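Local atomic coordinates of RagA protein (Porphyromonas gingivalis, PDB entry 6SLN), a protein that probably imports peptides across the outer membrane as a TonB-dependent receptor, a plugged transmembrane beta-barrel that works with a partner protein chain. Residues E244-Q249 against G253-N258; G128-T133 against S839-I844; S473-M476 against Y481-T484; A304-A309 against F392-M397; N238-D243 against M893-W898. One frame throughout, in Å; residues are numbered along the deposited sequence.

Contact 1: residues E244-Q249 against G253-N258; sequences ELLDFQ and GFWGNN
Gln249, in the last turn of helix 242-252, meets both aromatic residues of the loop that follows. Its CG stands anti to the carbonyl carbon (chi1 -59°) and the chain beyond runs extended; this lays CB against the indole nitrogen and brings the amide alongside the two packed rings, OE1 toward the indole and NE2 toward the phenyl. Gln249 CB is 3.3 Å from Trp255 NE1. The same NE1 donates a weak hydrogen bond of 3.3 Å to Gln249 OE1, which lies at the indole edge in the ring plane, although the amide itself is turned almost perpendicular to the indole (86°). At the other end of the amide, NE2 of Gln249 comes 3.9 Å from Phe254 CD2; here amide and phenyl run side by side, their planes just 18° apart. The two aromatics also pack together, with Phe254 CD2 3.6 Å above the centre of the indole. Leu246 adds a looser van der Waals touch, CD1 to Trp255 NE1 at 4.3 Å.

Beneath these side chains the helix ends in a Schellman motif. Gly253 turns to positive phi, and Phe254 N donates to Gln249 O across 3.1 Å. A type I turn from Gly253 to Gly256 then leads the chain off. The amide of Gln249 is held mainly from outside: OE1 by Tyr400 OH and NE2 by Met886 O, which would fix the rotation of the amide even though the indole bond is weak. A chain of another protein packs on Phe254 and Trp255, and helix 261-276 packs on Leu246 and Trp255 through Val264.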
# COMPACT_ATOMS: atom_id res chain seq x y z
N GLU A 244 -36.32 -10.26 36.92
CA GLU A 244 -35.54 -9.96 38.11
C GLU A 244 -34.71 -8.70 37.94
O GLU A 244 -34.70 -7.83 38.82
CB GLU A 244 -34.66 -11.16 38.46
CG GLU A 244 -35.43 -12.32 38.96
CD GLU A 244 -34.57 -13.52 39.19
OE1 GLU A 244 -33.56 -13.69 38.46
OE2 GLU A 244 -34.92 -14.31 40.09
N LEU A 245 -33.99 -8.59 36.82
CA LEU A 245 -33.20 -7.39 36.56
C LEU A 245 -34.08 -6.15 36.56
O LEU A 245 -33.75 -5.15 37.21
CB LEU A 245 -32.44 -7.50 35.24
CG LEU A 245 -31.74 -6.19 34.87
CD1 LEU A 245 -30.77 -5.81 35.99
CD2 LEU A 245 -31.03 -6.31 33.55
N LEU A 246 -35.21 -6.19 35.84
CA LEU A 246 -36.07 -5.02 35.77
C LEU A 246 -36.60 -4.64 37.15
O LEU A 246 -36.62 -3.46 37.51
CB LEU A 246 -37.23 -5.26 34.80
CG LEU A 246 -38.31 -4.17 34.77
CD1 LEU A 246 -37.69 -2.82 34.47
CD2 LEU A 246 -39.37 -4.50 33.72
N ASP A 247 -37.02 -5.62 37.94
CA ASP A 247 -37.46 -5.28 39.29
C ASP A 247 -36.32 -4.69 40.10
O ASP A 247 -36.50 -3.71 40.83
CB ASP A 247 -38.01 -6.52 40.00
CG ASP A 247 -38.87 -6.16 41.18
OD1 ASP A 247 -39.77 -5.30 41.02
OD2 ASP A 247 -38.64 -6.75 42.27
N PHE A 248 -35.13 -5.27 39.96
CA PHE A 248 -33.95 -4.80 40.68
C PHE A 248 -33.66 -3.33 40.37
O PHE A 248 -33.58 -2.50 41.28
CB PHE A 248 -32.77 -5.71 40.32
CG PHE A 248 -31.46 -5.29 40.89
CD1 PHE A 248 -31.24 -5.26 42.25
CD2 PHE A 248 -30.42 -4.96 40.04
CE1 PHE A 248 -30.02 -4.90 42.77
CE2 PHE A 248 -29.18 -4.59 40.55
CZ PHE A 248 -28.99 -4.56 41.91
N GLN A 249 -33.59 -2.99 39.09
CA GLN A 249 -33.28 -1.61 38.71
C GLN A 249 -34.35 -0.64 39.19
O GLN A 249 -34.04 0.47 39.61
CB GLN A 249 -33.14 -1.52 37.19
CG GLN A 249 -32.05 -2.40 36.60
CD GLN A 249 -32.15 -2.47 35.09
OE1 GLN A 249 -33.21 -2.79 34.54
NE2 GLN A 249 -31.06 -2.12 34.40
N GLY A 253 -33.72 2.46 42.06
CA GLY A 253 -33.81 3.87 41.69
C GLY A 253 -33.17 4.22 40.37
O GLY A 253 -33.16 5.40 39.98
N PHE A 254 -32.65 3.22 39.66
CA PHE A 254 -31.96 3.43 38.39
C PHE A 254 -32.80 4.24 37.42
O PHE A 254 -32.28 5.10 36.71
CB PHE A 254 -31.61 2.09 37.77
CG PHE A 254 -30.69 2.21 36.63
CD1 PHE A 254 -29.49 2.89 36.77
CD2 PHE A 254 -31.02 1.67 35.40
CE1 PHE A 254 -28.62 3.00 35.72
CE2 PHE A 254 -30.15 1.79 34.32
CZ PHE A 254 -28.94 2.46 34.48
N TRP A 255 -34.09 3.95 37.35
CA TRP A 255 -34.97 4.56 36.37
C TRP A 255 -35.69 5.79 36.92
O TRP A 255 -36.58 6.32 36.26
CB TRP A 255 -35.98 3.52 35.87
CG TRP A 255 -35.33 2.30 35.22
CD1 TRP A 255 -35.31 1.03 35.70
CD2 TRP A 255 -34.64 2.28 33.98
NE1 TRP A 255 -34.63 0.20 34.84
CE2 TRP A 255 -34.21 0.94 33.77
CE3 TRP A 255 -34.32 3.25 33.03
CZ2 TRP A 255 -33.49 0.56 32.64
CZ3 TRP A 255 -33.59 2.87 31.91
CH2 TRP A 255 -33.19 1.54 31.73
N GLY A 256 -35.32 6.28 38.09
CA GLY A 256 -35.92 7.46 38.67
C GLY A 256 -36.55 7.14 40.01
O GLY A 256 -36.55 6.01 40.48
N ASN A 257 -37.09 8.18 40.63
CA ASN A 257 -37.84 7.99 41.85
C ASN A 257 -39.32 7.87 41.52
O ASN A 257 -39.79 8.34 40.48
CB ASN A 257 -37.60 9.15 42.82
CG ASN A 257 -36.16 9.64 42.80
OD1 ASN A 257 -35.89 10.83 42.70
ND2 ASN A 257 -35.22 8.70 42.88
N ASN A 258 -40.06 7.20 42.41
CA ASN A 258 -41.49 6.99 42.21
C ASN A 258 -41.73 6.31 40.86
O ASN A 258 -42.58 6.71 40.07
CB ASN A 258 -42.26 8.30 42.32
CG ASN A 258 -42.23 8.88 43.72
OD1 ASN A 258 -41.20 9.39 44.17
ND2 ASN A 258 -43.37 8.82 44.41

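Contact 2: residues G128-T133 against S839-I844; sequences GMQVMT and SVTPPI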
# COMPACT_ATOMS: atom_id res chain seq x y z
N GLY A 128 8.22 -29.52 33.36
CA GLY A 128 8.87 -28.24 33.42
C GLY A 128 8.46 -27.25 32.35
O GLY A 128 8.89 -26.09 32.39
N MET A 129 7.64 -27.66 31.39
CA MET A 129 7.22 -26.77 30.31
C MET A 129 5.77 -26.38 30.53
O MET A 129 4.89 -27.26 30.58
CB MET A 129 7.42 -27.44 28.95
CG MET A 129 7.04 -26.58 27.76
SD MET A 129 7.00 -27.56 26.24
CE MET A 129 8.12 -26.62 25.23
N GLN A 130 5.52 -25.08 30.71
CA GLN A 130 4.20 -24.57 31.08
C GLN A 130 3.52 -23.97 29.85
O GLN A 130 3.84 -22.85 29.43
CB GLN A 130 4.28 -23.55 32.21
CG GLN A 130 3.02 -23.50 33.07
CD GLN A 130 2.95 -22.32 34.04
OE1 GLN A 130 2.73 -22.50 35.24
NE2 GLN A 130 3.11 -21.10 33.51
N VAL A 131 2.54 -24.71 29.30
CA VAL A 131 1.78 -24.30 28.13
C VAL A 131 0.47 -23.68 28.58
O VAL A 131 -0.24 -24.27 29.39
CB VAL A 131 1.48 -25.50 27.21
CG1 VAL A 131 0.79 -24.99 25.95
CG2 VAL A 131 2.75 -26.30 26.91
N MET A 132 0.13 -22.52 28.03
CA MET A 132 -1.20 -21.95 28.26
C MET A 132 -1.61 -21.09 27.07
O MET A 132 -0.83 -20.27 26.57
CB MET A 132 -1.24 -21.14 29.56
CG MET A 132 -1.48 -21.99 30.81
SD MET A 132 -1.76 -21.00 32.28
CE MET A 132 -0.10 -20.45 32.65
N THR A 133 -2.84 -21.29 26.60
CA THR A 133 -3.47 -20.46 25.58
C THR A 133 -4.61 -19.71 26.24
O THR A 133 -5.54 -20.33 26.77
CB THR A 133 -3.98 -21.31 24.42
OG1 THR A 133 -3.07 -22.38 24.16
CG2 THR A 133 -4.14 -20.45 23.17
N SER A 839 0.92 -16.63 43.88
CA SER A 839 1.87 -16.23 42.84
C SER A 839 1.17 -16.01 41.51
O SER A 839 0.28 -16.77 41.14
CB SER A 839 3.00 -17.25 42.66
OG SER A 839 3.55 -17.70 43.89
N VAL A 840 1.61 -14.99 40.78
CA VAL A 840 0.96 -14.61 39.53
C VAL A 840 1.30 -15.58 38.40
O VAL A 840 0.46 -15.84 37.53
CB VAL A 840 1.31 -13.16 39.17
CG1 VAL A 840 0.37 -12.62 38.10
CG2 VAL A 840 1.22 -12.32 40.40
N THR A 841 2.49 -16.14 38.40
CA THR A 841 2.82 -17.24 37.49
C THR A 841 2.58 -18.56 38.21
O THR A 841 3.09 -18.75 39.31
CB THR A 841 4.28 -17.16 37.03
OG1 THR A 841 4.58 -15.85 36.54
CG2 THR A 841 4.60 -18.19 35.97
N PRO A 842 1.77 -19.47 37.66
CA PRO A 842 1.38 -20.67 38.42
C PRO A 842 2.57 -21.56 38.71
O PRO A 842 3.33 -21.90 37.79
CB PRO A 842 0.37 -21.37 37.49
CG PRO A 842 -0.15 -20.29 36.62
CD PRO A 842 1.01 -19.33 36.41
N PRO A 843 2.77 -21.97 39.97
CA PRO A 843 4.00 -22.70 40.34
C PRO A 843 3.99 -24.16 39.96
O PRO A 843 5.08 -24.75 39.87
CB PRO A 843 4.07 -22.55 41.87
CG PRO A 843 2.95 -21.63 42.25
CD PRO A 843 1.93 -21.71 41.15
N ILE A 844 2.83 -24.77 39.76
CA ILE A 844 2.71 -26.22 39.60
C ILE A 844 2.16 -26.55 38.21
O ILE A 844 1.10 -26.05 37.81
CB ILE A 844 1.87 -26.82 40.74
CG1 ILE A 844 2.62 -26.58 42.06
CG2 ILE A 844 1.61 -28.31 40.50
CD1 ILE A 844 1.87 -26.97 43.35
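Pro842 receives two side chains from strand 129-132, those of Gln130 and Met132. Met132 meets it end-on: its methyl CE is 4.0 Å from Pro842 CG and 4.1 Å from CD. The methionine runs extended until chi3 (-76°), where the bend turns CE onto the proline. Gln130 arrives beside it, crossing the proline at roughly a right angle. With CG opposite the backbone N (chi1 -152°) and an extended chain, the glutamine spans a backbone separation of 8.8 Å between the CA atoms of Gln130 and Pro842. Its modelled OE1 lies 2.7 Å from Pro842 O; the amide is probably turned over in the model, and with it reversed the pair may be a hydrogen bond. The individual amide atoms therefore remain doubtful. The methyl of Thr841 borders the same amide end.

Further out, backbone bonds from Gln130 to Glu145 and from Met132 to Ser143 hold the strand in a two-stranded antiparallel pair with 143-146, and so probably set the direction in which both side chains leave.

The contact joins the plug to the barrel, the characteristic interface of TonB-dependent receptors. A bound peptide, probably a transported ligand, packs on Val840 and Thr841, so this loop also borders it. Ile866 of barrel strand 857-873 touches both Gln130 and Pro842, while strand 752-764 flanks the loop through Gln764 and Tyr761.

Contact 3: residues S473-M476 against Y481-T484; sequences SKRM and YDST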
# COMPACT_ATOMS: atom_id res chain seq x y z
N SER A 473 -9.95 -4.85 3.93
CA SER A 473 -10.96 -4.51 4.91
C SER A 473 -11.85 -3.42 4.33
O SER A 473 -11.36 -2.48 3.69
CB SER A 473 -10.31 -4.07 6.23
OG SER A 473 -11.08 -3.09 6.89
N LYS A 474 -13.16 -3.54 4.55
CA LYS A 474 -14.11 -2.61 3.97
C LYS A 474 -15.11 -2.14 5.02
O LYS A 474 -15.46 -2.88 5.95
CB LYS A 474 -14.88 -3.24 2.79
CG LYS A 474 -14.09 -3.27 1.49
CD LYS A 474 -14.96 -3.65 0.33
CE LYS A 474 -14.34 -4.77 -0.45
NZ LYS A 474 -14.88 -4.82 -1.83
N ARG A 475 -15.54 -0.89 4.87
CA ARG A 475 -16.73 -0.35 5.52
C ARG A 475 -17.77 -0.13 4.43
O ARG A 475 -17.65 0.81 3.64
CB ARG A 475 -16.39 0.96 6.25
CG ARG A 475 -16.93 1.03 7.64
CD ARG A 475 -16.64 2.36 8.38
NE ARG A 475 -15.22 2.68 8.53
CZ ARG A 475 -14.33 2.00 9.26
NH1 ARG A 475 -14.68 0.92 9.94
NH2 ARG A 475 -13.06 2.41 9.29
N MET A 476 -18.78 -0.99 4.38
CA MET A 476 -19.71 -1.03 3.24
C MET A 476 -20.55 0.25 3.16
O MET A 476 -21.13 0.69 4.16
CB MET A 476 -20.62 -2.25 3.35
CG MET A 476 -19.87 -3.58 3.19
SD MET A 476 -18.81 -3.61 1.71
CE MET A 476 -20.07 -3.28 0.49
N TYR A 481 -27.52 1.42 9.12
CA TYR A 481 -27.21 1.40 10.55
C TYR A 481 -25.78 1.87 10.83
O TYR A 481 -25.22 1.53 11.87
CB TYR A 481 -27.44 -0.02 11.10
CG TYR A 481 -28.75 -0.65 10.61
CD1 TYR A 481 -29.96 0.03 10.74
CD2 TYR A 481 -28.77 -1.92 10.03
CE1 TYR A 481 -31.12 -0.53 10.30
CE2 TYR A 481 -29.95 -2.49 9.59
CZ TYR A 481 -31.13 -1.78 9.72
OH TYR A 481 -32.35 -2.31 9.27
N ASP A 482 -25.19 2.61 9.91
CA ASP A 482 -23.88 3.21 10.04
C ASP A 482 -24.06 4.69 10.30
O ASP A 482 -25.13 5.25 10.06
CB ASP A 482 -23.04 2.98 8.77
CG ASP A 482 -21.53 2.84 9.05
OD1 ASP A 482 -21.01 3.59 9.91
OD2 ASP A 482 -20.87 2.00 8.40
N SER A 483 -23.01 5.33 10.83
CA SER A 483 -23.08 6.77 11.07
C SER A 483 -23.05 7.57 9.78
O SER A 483 -23.38 8.77 9.79
CB SER A 483 -21.93 7.22 11.98
OG SER A 483 -20.67 6.80 11.46
N THR A 484 -22.65 6.94 8.68
CA THR A 484 -22.51 7.61 7.40
C THR A 484 -22.75 6.58 6.31
O THR A 484 -22.47 5.38 6.52
CB THR A 484 -21.12 8.25 7.24
OG1 THR A 484 -21.07 9.04 6.05
CG2 THR A 484 -20.05 7.18 7.13
O HOH W 1 -22.64 2.75 5.13
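Arg475 brings CG of its side chain up to one carboxylate oxygen of Asp482, 4.1 Å from OD2. The two side chains cross at about a right angle, and the guanidinium and carboxylate planes are 78° apart. Although the charges are opposite, this is no salt bridge: Arg475 NE and Asp482 OD2 are 5.7 Å apart. The bend at chi3 (-60°) belongs to an arginine whose NE pairs with Glu488 on the adjoining strand 487-510, whereas OD2 of Asp482 pairs with Arg433.

The other carboxylate oxygen serves its own backbone. Asp482 OD1 accepts from Ser483 N at 2.8 Å, using the anti lone pair, which holds the carboxylate against its own backbone. A water completes the link between the segments, donating to Met476 O (2.7 Å) and to Thr484 O (3.0 Å). Two backbone carbonyls, both acceptors, are thereby joined by one double donor.

The site is where strand 456-475 of the barrel gives way to the loop leading to strand 487-510. A chain of another protein bonds to the backbone of Ser483 and packs on Thr484.

Chemically, the direct touch is slight and the polar work is divided: each charged group has its ion-pair partner outside the segments, and the water carries the bridge. The attraction between Arg475 and Asp482 is therefore probably a longer-range electrostatic one.

Contact 4: residues A304-A309 against F392-M397; sequences ALFKTA and FGVLTM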
# COMPACT_ATOMS: atom_id res chain seq x y z
N ALA A 304 -26.96 -15.69 21.10
CA ALA A 304 -26.85 -14.48 20.30
C ALA A 304 -25.42 -14.20 19.88
O ALA A 304 -25.20 -13.56 18.85
CB ALA A 304 -27.40 -13.29 21.09
N LEU A 305 -24.43 -14.63 20.67
CA LEU A 305 -23.04 -14.28 20.41
C LEU A 305 -22.08 -15.45 20.25
O LEU A 305 -20.90 -15.21 19.99
CB LEU A 305 -22.50 -13.33 21.49
CG LEU A 305 -23.26 -12.00 21.49
CD1 LEU A 305 -23.59 -11.61 22.90
CD2 LEU A 305 -22.55 -10.88 20.73
N PHE A 306 -22.53 -16.70 20.39
CA PHE A 306 -21.66 -17.85 20.20
C PHE A 306 -22.43 -18.94 19.49
O PHE A 306 -23.64 -19.10 19.68
CB PHE A 306 -21.08 -18.39 21.53
CG PHE A 306 -20.07 -17.48 22.17
CD1 PHE A 306 -20.48 -16.38 22.92
CD2 PHE A 306 -18.72 -17.70 22.00
CE1 PHE A 306 -19.55 -15.54 23.50
CE2 PHE A 306 -17.79 -16.88 22.59
CZ PHE A 306 -18.21 -15.80 23.34
N LYS A 307 -21.72 -19.71 18.68
CA LYS A 307 -22.30 -20.70 17.79
C LYS A 307 -21.43 -21.94 17.88
O LYS A 307 -20.31 -21.90 18.37
CB LYS A 307 -22.35 -20.19 16.35
CG LYS A 307 -20.98 -19.68 15.85
CD LYS A 307 -20.91 -19.35 14.35
CE LYS A 307 -19.69 -20.00 13.67
NZ LYS A 307 -19.85 -20.27 12.20
N THR A 308 -21.96 -23.06 17.42
CA THR A 308 -21.12 -24.20 17.14
C THR A 308 -20.43 -23.95 15.81
O THR A 308 -21.04 -23.47 14.86
CB THR A 308 -21.95 -25.48 17.09
OG1 THR A 308 -22.67 -25.64 18.32
CG2 THR A 308 -21.06 -26.68 16.91
N ALA A 309 -19.13 -24.24 15.76
CA ALA A 309 -18.37 -23.97 14.55
C ALA A 309 -17.69 -25.24 14.07
O ALA A 309 -17.28 -26.07 14.89
CB ALA A 309 -17.33 -22.88 14.79
N PHE A 392 -18.54 -11.36 28.07
CA PHE A 392 -19.02 -10.26 28.90
C PHE A 392 -20.46 -9.90 28.56
O PHE A 392 -21.30 -9.75 29.45
CB PHE A 392 -18.11 -9.04 28.72
CG PHE A 392 -18.67 -7.80 29.32
CD1 PHE A 392 -18.78 -7.68 30.69
CD2 PHE A 392 -19.12 -6.78 28.51
CE1 PHE A 392 -19.29 -6.53 31.26
CE2 PHE A 392 -19.63 -5.62 29.07
CZ PHE A 392 -19.72 -5.49 30.45
N GLY A 393 -20.76 -9.73 27.27
CA GLY A 393 -22.10 -9.36 26.87
C GLY A 393 -23.09 -10.50 27.07
O GLY A 393 -24.25 -10.26 27.42
N VAL A 394 -22.64 -11.74 26.86
CA VAL A 394 -23.49 -12.89 27.13
C VAL A 394 -24.07 -12.82 28.54
O VAL A 394 -25.26 -13.12 28.75
CB VAL A 394 -22.69 -14.19 26.92
CG1 VAL A 394 -23.48 -15.38 27.44
CG2 VAL A 394 -22.35 -14.36 25.44
N LEU A 395 -23.26 -12.42 29.52
CA LEU A 395 -23.76 -12.28 30.88
C LEU A 395 -24.47 -10.95 31.09
O LEU A 395 -25.51 -10.90 31.74
CB LEU A 395 -22.61 -12.41 31.88
CG LEU A 395 -21.73 -13.66 31.84
CD1 LEU A 395 -20.74 -13.62 32.99
CD2 LEU A 395 -22.54 -14.95 31.86
N THR A 396 -23.93 -9.86 30.57
CA THR A 396 -24.37 -8.55 31.06
C THR A 396 -25.49 -7.93 30.25
O THR A 396 -25.96 -6.85 30.63
CB THR A 396 -23.19 -7.56 31.12
OG1 THR A 396 -22.49 -7.56 29.88
CG2 THR A 396 -22.26 -7.98 32.22
N MET A 397 -25.92 -8.53 29.16
CA MET A 397 -27.02 -7.93 28.41
C MET A 397 -28.33 -8.15 29.18
O MET A 397 -28.62 -9.30 29.56
CB MET A 397 -27.11 -8.52 26.99
CG MET A 397 -26.10 -7.93 25.97
SD MET A 397 -26.21 -6.14 25.81
CE MET A 397 -27.90 -5.84 25.37
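The end of helix 301-305 approaches helix 390-396 most closely at Leu305 and Val394, whose CA atoms are 6.9 Å apart, and the chain after Leu305 leaves in an extended conformation. Val394 CG2 is the methyl on which both residues of the first segment converge. Leu305 CD1 reaches it at 3.9 Å, the leucine and valine sliding past each other in opposite directions, and the same CD1 also rests near the backbone of the glycine before, 4.3 Å from Gly393 C. Phe306 comes at right angles to the valine: its CE1 is 3.6 Å and its CD1 3.7 Å from Val394 CG2, so the methyl sits at the ring edge, near the ring plane, and not over a face. CG2 takes this position because it lies anti to the carbonyl carbon, while CG1 is opposite the backbone N (chi1 170°).

All of this is buried apolar packing of the end of one short helix and the chain just after it against a second short helix, near the barrel strands: the segment 304-309 runs directly into strand 309-322, and Leu305 and Lys307 make backbone bonds to Arg341 and Met339. Leu236 of helix 234-237 and Leu302 also pack on Val394.

In the second helix, Phe392 O accepts from two donors of one residue, Thr396 N at 2.9 Å and Thr396 OG1. The hydroxyl approaches from above the carbonyl plane (48° out of it), and it also sits 3.4 Å above the centre of the Phe392 ring. Tyr385 and Phe878 meet that ring edge-to-face. Met397 is where the chain leaves helical geometry.

Contact 5: residues N238-D243 against M893-W898; sequences NMMTGD and MLLNAW
Directly ahead of the capped start of helix 242-252, Met240 pushes its side chain onto a 3-10 turn at 893-895. Its terminal methyl does all the touching: Met240 CE is 3.7 Å from Leu895 CD2, 3.8 Å from Leu895 CG and 4.0 Å from Leu894 CB. Both torsions beyond CG are near anti (chi2 174°, chi3 -176°), and this straight chain carries CE across to the turn. Met240 and Leu895 slide past each other in opposite directions.

Each segment has its own backbone fixture. Thr241 is the N-cap, its OG1 capping Glu244 N while the Glu244 carboxylate accepts from Thr241 N, a capping box at the start of the helix, one residue after Met240. On the other segment, Asn896 N donates to Met893 O at 2.9 Å.

Backbone bonds from Met240 to Lys890 and from Asn238 to Lys892 run the 238-243 segment alongside the loop before the turn. The methionine and Leu894 are buried, with Phe248 of the helix packing on both, whereas Leu895 lies on the surface beside Glu244.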
# COMPACT_ATOMS: atom_id res chain seq x y z
N ASN A 238 -26.39 -18.38 37.13
CA ASN A 238 -26.68 -17.54 38.28
C ASN A 238 -27.06 -16.11 37.91
O ASN A 238 -27.24 -15.29 38.82
CB ASN A 238 -25.47 -17.51 39.20
CG ASN A 238 -24.15 -17.36 38.42
OD1 ASN A 238 -23.58 -18.36 37.95
ND2 ASN A 238 -23.70 -16.12 38.24
N MET A 239 -27.15 -15.78 36.62
CA MET A 239 -27.46 -14.40 36.26
C MET A 239 -28.96 -14.12 36.39
O MET A 239 -29.81 -15.01 36.26
CB MET A 239 -26.97 -14.07 34.83
CG MET A 239 -25.44 -14.16 34.61
SD MET A 239 -24.43 -13.08 35.65
CE MET A 239 -25.04 -11.47 35.11
N MET A 240 -29.27 -12.85 36.66
CA MET A 240 -30.65 -12.42 36.78
C MET A 240 -31.40 -12.68 35.48
O MET A 240 -30.85 -12.60 34.38
CB MET A 240 -30.72 -10.93 37.12
CG MET A 240 -30.54 -10.55 38.58
SD MET A 240 -30.49 -8.76 38.72
CE MET A 240 -30.16 -8.54 40.46
N THR A 241 -32.68 -13.00 35.63
CA THR A 241 -33.59 -13.08 34.50
C THR A 241 -33.99 -11.67 34.07
O THR A 241 -33.53 -10.67 34.63
CB THR A 241 -34.81 -13.91 34.87
OG1 THR A 241 -35.47 -13.28 35.98
CG2 THR A 241 -34.41 -15.33 35.24
N GLY A 242 -34.84 -11.60 33.05
CA GLY A 242 -35.33 -10.32 32.60
C GLY A 242 -36.13 -9.67 33.70
O GLY A 242 -35.85 -8.53 34.10
N ASP A 243 -37.13 -10.40 34.22
CA ASP A 243 -38.01 -9.82 35.24
C ASP A 243 -37.19 -9.38 36.43
O ASP A 243 -37.33 -8.24 36.90
CB ASP A 243 -39.08 -10.83 35.67
CG ASP A 243 -40.17 -11.02 34.63
OD1 ASP A 243 -40.32 -10.14 33.75
OD2 ASP A 243 -40.85 -12.07 34.68
N MET A 893 -27.41 -12.71 43.18
CA MET A 893 -27.09 -12.41 44.57
C MET A 893 -27.50 -10.99 44.95
O MET A 893 -27.86 -10.74 46.11
CB MET A 893 -25.60 -12.63 44.81
CG MET A 893 -24.68 -11.82 43.88
SD MET A 893 -23.07 -11.40 44.59
CE MET A 893 -22.33 -13.03 44.64
N LEU A 894 -27.48 -10.04 44.01
CA LEU A 894 -27.79 -8.67 44.39
C LEU A 894 -29.25 -8.48 44.77
O LEU A 894 -29.62 -7.41 45.26
CB LEU A 894 -27.41 -7.69 43.28
CG LEU A 894 -25.94 -7.80 42.85
CD1 LEU A 894 -25.49 -6.61 41.97
CD2 LEU A 894 -25.00 -7.98 44.06
N LEU A 895 -30.09 -9.50 44.57
CA LEU A 895 -31.46 -9.41 45.04
C LEU A 895 -31.54 -9.53 46.55
O LEU A 895 -32.51 -9.05 47.15
CB LEU A 895 -32.33 -10.49 44.39
CG LEU A 895 -32.28 -10.51 42.87
CD1 LEU A 895 -32.61 -11.91 42.36
CD2 LEU A 895 -33.24 -9.49 42.32
N ASN A 896 -30.53 -10.15 47.18
CA ASN A 896 -30.45 -10.27 48.63
C ASN A 896 -29.52 -9.23 49.26
O ASN A 896 -28.95 -9.47 50.33
CB ASN A 896 -30.01 -11.68 49.01
CG ASN A 896 -30.64 -12.15 50.31
OD1 ASN A 896 -31.51 -11.47 50.87
ND2 ASN A 896 -30.20 -13.30 50.81
N ALA A 897 -29.37 -8.07 48.62
CA ALA A 897 -28.56 -6.99 49.18
C ALA A 897 -29.09 -6.55 50.53
O ALA A 897 -30.30 -6.65 50.81
CB ALA A 897 -28.53 -5.79 48.23
N TRP A 898 -28.18 -6.02 51.36
CA TRP A 898 -28.51 -5.61 52.72
C TRP A 898 -29.45 -4.42 52.72
O TRP A 898 -29.21 -3.43 52.04
CB TRP A 898 -27.23 -5.27 53.49
CG TRP A 898 -27.40 -4.90 54.95
CD1 TRP A 898 -27.10 -5.68 56.02
CD2 TRP A 898 -27.83 -3.63 55.49
NE1 TRP A 898 -27.33 -5.00 57.19
CE2 TRP A 898 -27.78 -3.74 56.89
CE3 TRP A 898 -28.25 -2.43 54.92
CZ2 TRP A 898 -28.16 -2.70 57.73
CZ3 TRP A 898 -28.63 -1.40 55.76
CH2 TRP A 898 -28.58 -1.54 57.15

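Contacts 1 and 5 share helix 242-252 and touch: Phe248 CG is 3.5 Å from Met240 CE, the centres of the two contacts being 12 Å apart. Contact 4 joins this group through Met239 CE, 3.5 Å from Leu395 O, with its centre 20 Å from that of contact 5. Contact 2 stands apart at the plug-barrel junction, its nearest atoms about 13 Å from contact 4, and it adjoins the bound peptide. Contact 3 is also separate, about 15 Å from contact 4 between nearest atoms; like contact 1 it meets a chain of another protein. No segment supplies a residue of the lipid pocket, although Ala460 of that pocket belongs to strand 456-475, which contact 3 terminates.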